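Local atomic coordinates of glutathione S-transferase enzyme with thioredoxin-like domain (Xenorhabdus nematophila, PDB entry 4L8E), a protein that binds glutathione, two molecules per subunit, and probably catalyses glutathione-dependent transfer or reduction reactions. Residues Arg166-Leu171 against Glu208-Val213; Ala192-Ala197 against Lys215-Ile220. All blocks are in the same frame, centred on the assembly; numbering follows the deposited sequence.

Contact 1 (Arg166-Leu171 against Glu208-Val213)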
loop_
_atom_site.group_PDB
_atom_site.type_symbol
_atom_site.label_atom_id
_atom_site.label_comp_id
_atom_site.label_asym_id
_atom_site.label_seq_id
_atom_site.Cartn_x
_atom_site.Cartn_y
_atom_site.Cartn_z
ATOM N N ARG A 166 11.950 2.910 13.166
ATOM C CA ARG A 166 11.665 4.141 12.420
ATOM C C ARG A 166 10.169 4.342 12.216
ATOM O O ARG A 166 9.638 5.448 12.350
ATOM C CB ARG A 166 12.336 4.119 11.055
ATOM C CG ARG A 166 12.309 5.460 10.329
ATOM C CD ARG A 166 12.749 5.332 8.879
ATOM N NE ARG A 166 11.782 4.585 8.108
ATOM C CZ ARG A 166 10.632 5.072 7.646
ATOM N NH1 ARG A 166 10.341 6.366 7.783
ATOM N NH2 ARG A 166 9.784 4.259 6.998
ATOM N N LEU A 167 9.512 3.266 11.843
ATOM C CA LEU A 167 8.067 3.273 11.629
ATOM C C LEU A 167 7.275 3.608 12.884
ATOM O O LEU A 167 6.316 4.415 12.831
ATOM C CB LEU A 167 7.642 1.915 11.066
ATOM C CG LEU A 167 8.069 1.718 9.614
ATOM C CD1 LEU A 167 8.031 0.242 9.263
ATOM C CD2 LEU A 167 7.204 2.500 8.656
ATOM N N TYR A 168 7.657 3.015 14.018
ATOM C CA TYR A 168 6.990 3.337 15.275
ATOM C C TYR A 168 7.232 4.797 15.663
ATOM O O TYR A 168 6.372 5.454 16.231
ATOM C CB TYR A 168 7.397 2.374 16.403
ATOM C CG TYR A 168 6.522 1.120 16.442
ATOM C CD1 TYR A 168 6.821 0.012 15.654
ATOM C CD2 TYR A 168 5.392 1.054 17.249
ATOM C CE1 TYR A 168 6.030 -1.116 15.667
ATOM C CE2 TYR A 168 4.602 -0.077 17.273
ATOM C CZ TYR A 168 4.921 -1.155 16.484
ATOM O OH TYR A 168 4.112 -2.255 16.530
ATOM N N LYS A 169 8.405 5.307 15.327
ATOM C CA LYS A 169 8.729 6.706 15.612
ATOM C C LYS A 169 7.858 7.645 14.766
ATOM O O LYS A 169 7.322 8.630 15.277
ATOM C CB LYS A 169 10.206 6.977 15.361
ATOM C CG LYS A 169 10.596 8.416 15.579
ATOM C CD LYS A 169 12.070 8.643 15.216
ATOM C CE LYS A 169 12.566 9.985 15.721
ATOM N NZ LYS A 169 13.897 10.324 15.148
ATOM N N VAL A 170 7.676 7.312 13.494
ATOM C CA VAL A 170 6.786 8.081 12.620
ATOM C C VAL A 170 5.366 8.055 13.202
ATOM O O VAL A 170 4.686 9.084 13.281
ATOM C CB VAL A 170 6.823 7.520 11.184
ATOM C CG1 VAL A 170 5.671 8.077 10.336
ATOM C CG2 VAL A 170 8.173 7.850 10.506
ATOM N N LEU A 171 4.912 6.864 13.557
ATOM C CA LEU A 171 3.574 6.710 14.111
ATOM C C LEU A 171 3.415 7.533 15.389
ATOM O O LEU A 171 2.429 8.284 15.568
ATOM C CB LEU A 171 3.303 5.224 14.359
ATOM C CG LEU A 171 1.934 4.844 14.929
ATOM C CD1 LEU A 171 0.862 5.239 13.948
ATOM C CD2 LEU A 171 1.881 3.374 15.261
ATOM N N GLU A 208 7.588 1.457 25.424
ATOM C CA GLU A 208 7.881 2.591 26.277
ATOM C C GLU A 208 8.613 3.692 25.512
ATOM O O GLU A 208 8.600 4.844 25.928
ATOM C CB GLU A 208 8.706 2.152 27.492
ATOM C CG GLU A 208 8.014 1.096 28.344
ATOM C CD GLU A 208 6.674 1.564 28.905
ATOM O OE1 GLU A 208 6.651 2.572 29.641
ATOM O OE2 GLU A 208 5.643 0.920 28.613
ATOM N N ASP A 209 9.252 3.348 24.396
ATOM C CA ASP A 209 9.913 4.362 23.572
ATOM C C ASP A 209 8.901 5.197 22.776
ATOM O O ASP A 209 9.250 6.235 22.207
ATOM C CB ASP A 209 10.905 3.710 22.600
ATOM C CG ASP A 209 12.184 3.239 23.279
ATOM O OD1 ASP A 209 12.468 3.653 24.427
ATOM O OD2 ASP A 209 12.925 2.457 22.644
ATOM N N TYR A 210 7.650 4.741 22.733
ATOM C CA TYR A 210 6.610 5.350 21.897
ATOM C C TYR A 210 5.324 5.545 22.726
ATOM O O TYR A 210 4.317 4.870 22.502
ATOM C CB TYR A 210 6.355 4.488 20.660
ATOM C CG TYR A 210 7.640 4.066 19.979
ATOM C CD1 TYR A 210 8.357 4.958 19.194
ATOM C CD2 TYR A 210 8.179 2.794 20.184
ATOM C CE1 TYR A 210 9.555 4.596 18.621
ATOM C CE2 TYR A 210 9.370 2.418 19.586
ATOM C CZ TYR A 210 10.059 3.329 18.822
ATOM O OH TYR A 210 11.257 2.973 18.231
ATOM N N PRO A 211 5.348 6.499 23.653
ATOM C CA PRO A 211 4.257 6.636 24.632
ATOM C C PRO A 211 2.918 7.013 23.995
ATOM O O PRO A 211 1.879 6.575 24.509
ATOM C CB PRO A 211 4.750 7.721 25.591
ATOM C CG PRO A 211 5.893 8.374 24.924
ATOM C CD PRO A 211 6.454 7.441 23.910
ATOM N N ALA A 212 2.929 7.790 22.909
ATOM C CA ALA A 212 1.688 8.125 22.234
ATOM C C ALA A 212 1.088 6.909 21.566
ATOM O O ALA A 212 -0.129 6.760 21.536
ATOM C CB ALA A 212 1.891 9.234 21.214
ATOM N N VAL A 213 1.933 6.045 21.011
ATOM C CA VAL A 213 1.447 4.787 20.428
ATOM C C VAL A 213 0.823 3.917 21.526
ATOM O O VAL A 213 -0.253 3.326 21.329
ATOM C CB VAL A 213 2.576 3.991 19.710
ATOM C CG1 VAL A 213 2.028 2.683 19.121
ATOM C CG2 VAL A 213 3.205 4.822 18.581
#
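In the all-helical C-terminal domain of the glutathione transferase fold, the start of helix 211-221 packs on the side of helix 154-175, with Tyr-210 and Val-213 set against Tyr-168, Lys-169 and Leu-171. Tyr-210 occupies the N-cap position, and its phenol ring lies flat against helix 154-175. Tyr-168 CB sits over the middle of one ring face, 3.6 Å from the centroid and only 6° off the ring normal, a CH-pi contact of nearly ideal direction. Asp-209 CB covers the opposite face nearer the rim, so the ring is held between its own chain and the helix. One ring side also runs along the backbone: Tyr-210 CD1 is 3.6 Å from Tyr-168 O, and Tyr-210 CE1 is 3.6 Å from Lys-169 N. The two tyrosine rings meet obliquely, their planes 41° apart.

Val-213, one turn further on, packs against Leu-171. With Leu-171 CG anti to the backbone N (chi1 -179°), CG itself comes to 3.9 Å from Val-213 CG2, and the next torsion sets Leu-171 CD2 against the same methyl. The other methyl, Val-213 CG1, comes to the edge of the Tyr-168 ring, 4.2 Å from Tyr-168 CD2. Lys-169 lends its CB to the rim of Tyr-210 while its extended chain leads away.

No hydrogen bond joins the two segments. Polar links are made around them: Asn-172 OD1, one residue further along helix 154-175, accepts a hydrogen bond from Val-213 N in the first turn of helix 211-221, and Tyr-168 OH bonds to Gln-203 OE1. The contact itself therefore rests on the CH-pi approach, methyl packing and a ring laid along backbone, with the buried phenol of Tyr-168 satisfied from outside the pair.

Contact 2 (Ala192-Ala197 against Lys215-Ile220); sequences AVYPWA and KWLEKI. With GSH (glutathione), chain B.
Tyr-194 and Trp-216 reach across from the two sides of an interface between helices 188-197 and 211-221 of the glutathione transferase C-terminal domain, and these two aromatic side chains carry the contact. The helices cross steeply: the axes of the two short segments approach to 10.7 Å, at a signed angle of -107°. Trp-196 points off toward glutathione instead.

Ile-220 comes in over one face of the Tyr-194 ring. Its CG2 is 3.7 Å from the ring centroid, off-centre toward the rim and close to CD1, a CH-pi contact; the two side chains slide past each other in opposite directions. Leu-217 approaches the same ring obliquely, with CD2 3.6 Å from Tyr-194 CE1, and that methyl also touches Ala-197 CB.

Trp-216 meets helix 188-197 with the far end of its six-membered ring. Its CG stands anti to the backbone N (chi1 169°), and the indole reaches across until CH2 is 3.6 Å from Val-193 CG1; the valine and indole cross at about a right angle. Tyr-194 N and Ala-197 CB lie at the indole edge, near its plane. Ile-220 CD1, from the same helix, lies over one indole face, toward its rim, and Trp-216 NE1 is hydrogen-bonded to Asp-190 OD1, fixing how the ring is turned.

All six touching residues are buried; no hydrogen bond joins the segments, and the contact is packing. Helix 188-197 is kinked at Pro-195, which has no N-H to give, and Trp-196 N makes a weak bond to Val-193 O. Trp-196 lines a glutathione pocket, its NE1 bonded to Asn-38 OD1 and its ring in contact with His-143. Glutathione O31 approaches the indole obliquely, 3.4 Å from Trp-196 CZ2.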
loop_
_atom_site.group_PDB
_atom_site.type_symbol
_atom_site.label_atom_id
_atom_site.label_comp_id
_atom_site.label_asym_id
_atom_site.label_seq_id
_atom_site.Cartn_x
_atom_site.Cartn_y
_atom_site.Cartn_z
ATOM N N ALA A 192 -6.470 0.022 10.058
ATOM C CA ALA A 192 -5.409 -0.643 9.317
ATOM C C ALA A 192 -4.145 -0.846 10.172
ATOM O O ALA A 192 -3.483 -1.897 10.083
ATOM C CB ALA A 192 -5.072 0.131 8.052
ATOM N N VAL A 193 -3.814 0.141 10.986
ATOM C CA VAL A 193 -2.583 0.122 11.776
ATOM C C VAL A 193 -2.705 -0.747 13.029
ATOM O O VAL A 193 -1.775 -1.474 13.405
ATOM C CB VAL A 193 -2.153 1.542 12.157
ATOM C CG1 VAL A 193 -0.938 1.550 13.091
ATOM C CG2 VAL A 193 -1.782 2.328 10.875
ATOM N N TYR A 194 -3.852 -0.702 13.676
ATOM C CA TYR A 194 -3.969 -1.349 14.971
ATOM C C TYR A 194 -3.543 -2.823 15.033
ATOM O O TYR A 194 -2.825 -3.219 15.929
ATOM C CB TYR A 194 -5.375 -1.158 15.571
ATOM C CG TYR A 194 -5.565 -1.855 16.885
ATOM C CD1 TYR A 194 -5.160 -1.265 18.083
ATOM C CD2 TYR A 194 -6.120 -3.115 16.945
ATOM C CE1 TYR A 194 -5.320 -1.892 19.297
ATOM C CE2 TYR A 194 -6.283 -3.762 18.169
ATOM C CZ TYR A 194 -5.888 -3.151 19.334
ATOM O OH TYR A 194 -6.072 -3.801 20.521
ATOM N N PRO A 195 -4.009 -3.662 14.099
ATOM C CA PRO A 195 -3.674 -5.082 14.243
ATOM C C PRO A 195 -2.185 -5.365 14.126
ATOM O O PRO A 195 -1.735 -6.383 14.681
ATOM C CB PRO A 195 -4.451 -5.732 13.088
ATOM C CG PRO A 195 -5.580 -4.774 12.824
ATOM C CD PRO A 195 -4.981 -3.426 13.027
ATOM N N TRP A 196 -1.456 -4.479 13.464
ATOM C CA TRP A 196 -0.007 -4.582 13.358
ATOM C C TRP A 196 0.692 -4.018 14.588
ATOM O O TRP A 196 1.590 -4.640 15.139
ATOM C CB TRP A 196 0.478 -3.885 12.082
ATOM C CG TRP A 196 0.327 -4.777 10.874
ATOM C CD1 TRP A 196 -0.690 -4.767 9.942
ATOM C CD2 TRP A 196 1.185 -5.859 10.513
ATOM N NE1 TRP A 196 -0.485 -5.767 9.018
ATOM C CE2 TRP A 196 0.657 -6.446 9.344
ATOM C CE3 TRP A 196 2.357 -6.392 11.065
ATOM C CZ2 TRP A 196 1.256 -7.535 8.731
ATOM C CZ3 TRP A 196 2.930 -7.462 10.465
ATOM C CH2 TRP A 196 2.403 -8.015 9.286
ATOM N N ALA A 197 0.252 -2.848 15.039
ATOM C CA ALA A 197 0.838 -2.244 16.242
ATOM C C ALA A 197 0.593 -3.081 17.503
ATOM O O ALA A 197 1.421 -3.068 18.413
ATOM C CB ALA A 197 0.314 -0.841 16.427
ATOM N N LYS A 215 -0.575 4.844 24.384
ATOM C CA LYS A 215 -1.898 5.350 24.779
ATOM C C LYS A 215 -2.962 5.090 23.720
ATOM O O LYS A 215 -4.105 4.764 24.046
ATOM C CB LYS A 215 -1.855 6.838 25.153
ATOM C CG LYS A 215 -1.040 7.147 26.395
ATOM C CD LYS A 215 -1.311 8.558 26.881
ATOM C CE LYS A 215 -0.469 8.929 28.103
ATOM N NZ LYS A 215 1.009 8.919 27.828
ATOM N N TRP A 216 -2.592 5.220 22.441
ATOM C CA TRP A 216 -3.522 4.987 21.338
ATOM C C TRP A 216 -3.913 3.502 21.274
ATOM O O TRP A 216 -5.084 3.182 21.072
ATOM C CB TRP A 216 -2.877 5.528 20.060
ATOM C CG TRP A 216 -3.498 5.204 18.756
ATOM C CD1 TRP A 216 -4.408 5.952 18.066
ATOM C CD2 TRP A 216 -3.193 4.079 17.931
ATOM N NE1 TRP A 216 -4.701 5.351 16.872
ATOM C CE2 TRP A 216 -3.966 4.197 16.764
ATOM C CE3 TRP A 216 -2.339 2.978 18.069
ATOM C CZ2 TRP A 216 -3.935 3.240 15.750
ATOM C CZ3 TRP A 216 -2.305 2.033 17.050
ATOM C CH2 TRP A 216 -3.091 2.177 15.910
ATOM N N LEU A 217 -2.960 2.601 21.503
ATOM C CA LEU A 217 -3.273 1.168 21.542
ATOM C C LEU A 217 -4.284 0.881 22.653
ATOM O O LEU A 217 -5.283 0.200 22.433
ATOM C CB LEU A 217 -2.014 0.347 21.790
ATOM C CG LEU A 217 -1.144 0.021 20.574
ATOM C CD1 LEU A 217 0.188 -0.601 21.052
ATOM C CD2 LEU A 217 -1.836 -0.898 19.575
ATOM N N GLU A 218 -4.011 1.418 23.831
ATOM C CA GLU A 218 -4.868 1.258 24.996
ATOM C C GLU A 218 -6.286 1.772 24.715
ATOM O O GLU A 218 -7.271 1.171 25.135
ATOM C CB GLU A 218 -4.235 1.953 26.207
ATOM C CG GLU A 218 -3.072 1.150 26.813
ATOM C CD GLU A 218 -2.136 1.927 27.756
ATOM O OE1 GLU A 218 -2.257 3.166 27.932
ATOM O OE2 GLU A 218 -1.246 1.264 28.321
ATOM N N LYS A 219 -6.374 2.895 24.018
ATOM C CA LYS A 219 -7.651 3.512 23.681
ATOM C C LYS A 219 -8.464 2.617 22.726
ATOM O O LYS A 219 -9.669 2.409 22.906
ATOM C CB LYS A 219 -7.349 4.856 22.995
ATOM C CG LYS A 219 -8.513 5.702 22.585
ATOM C CD LYS A 219 -8.056 7.158 22.349
ATOM C CE LYS A 219 -7.146 7.324 21.134
ATOM N NZ LYS A 219 -6.675 8.738 21.031
ATOM N N ILE A 220 -7.807 2.112 21.692
ATOM C CA ILE A 220 -8.503 1.317 20.683
ATOM C C ILE A 220 -8.898 -0.056 21.256
ATOM O O ILE A 220 -9.935 -0.640 20.901
ATOM C CB ILE A 220 -7.651 1.193 19.424
ATOM C CG1 ILE A 220 -7.548 2.565 18.756
ATOM C CG2 ILE A 220 -8.245 0.187 18.450
ATOM C CD1 ILE A 220 -6.479 2.646 17.755
HETATM N N1 GSH B . 4.605 -15.877 2.453
HETATM C CA1 GSH B . 4.581 -15.027 3.584
HETATM C C1 GSH B . 5.993 -14.758 4.024
HETATM O O11 GSH B . 6.913 -15.595 3.762
HETATM O O12 GSH B . 6.258 -13.700 4.678
HETATM C CB1 GSH B . 3.845 -15.703 4.675
HETATM C CG1 GSH B . 3.773 -14.881 5.947
HETATM C CD1 GSH B . 2.742 -13.775 5.843
HETATM O OE1 GSH B . 1.813 -13.857 5.070
HETATM N N2 GSH B . 2.916 -12.609 6.687
HETATM C CA2 GSH B . 1.983 -11.531 6.649
HETATM C C2 GSH B . 2.734 -10.292 6.186
HETATM O O2 GSH B . 3.925 -10.075 6.455
HETATM C CB2 GSH B . 1.396 -11.261 7.986
HETATM S SG2 GSH B . 0.346 -12.625 8.510
HETATM N N3 GSH B . 2.048 -9.343 5.378
HETATM C CA3 GSH B . 2.768 -8.174 4.936
HETATM C C3 GSH B . 1.819 -7.059 4.744
HETATM O O31 GSH B . 0.764 -7.016 5.426
HETATM O O32 GSH B . 2.096 -6.173 3.886
#

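How the contacts relate
From the N terminus, the thioredoxin-like part comes first, and the contacts join helices that follow it. Helix 154-175 supplies the first segment of contact 1; helix 188-197 then supplies the first of contact 2. The chain next runs through a loop and into helix 211-221, whose start closes contact 1 across 36 residues and whose later turns close contact 2 across 17. Their segments alternate, so the two closures cross rather than nest. Helix 211-221 thus bridges both earlier helices, which also touch directly: Tyr-168 OH packs 3.3 Å from Ala-197 CA, and Leu-171 CD2 meets Val-193 CG1, so the two contacts adjoin in one continuous buried packing.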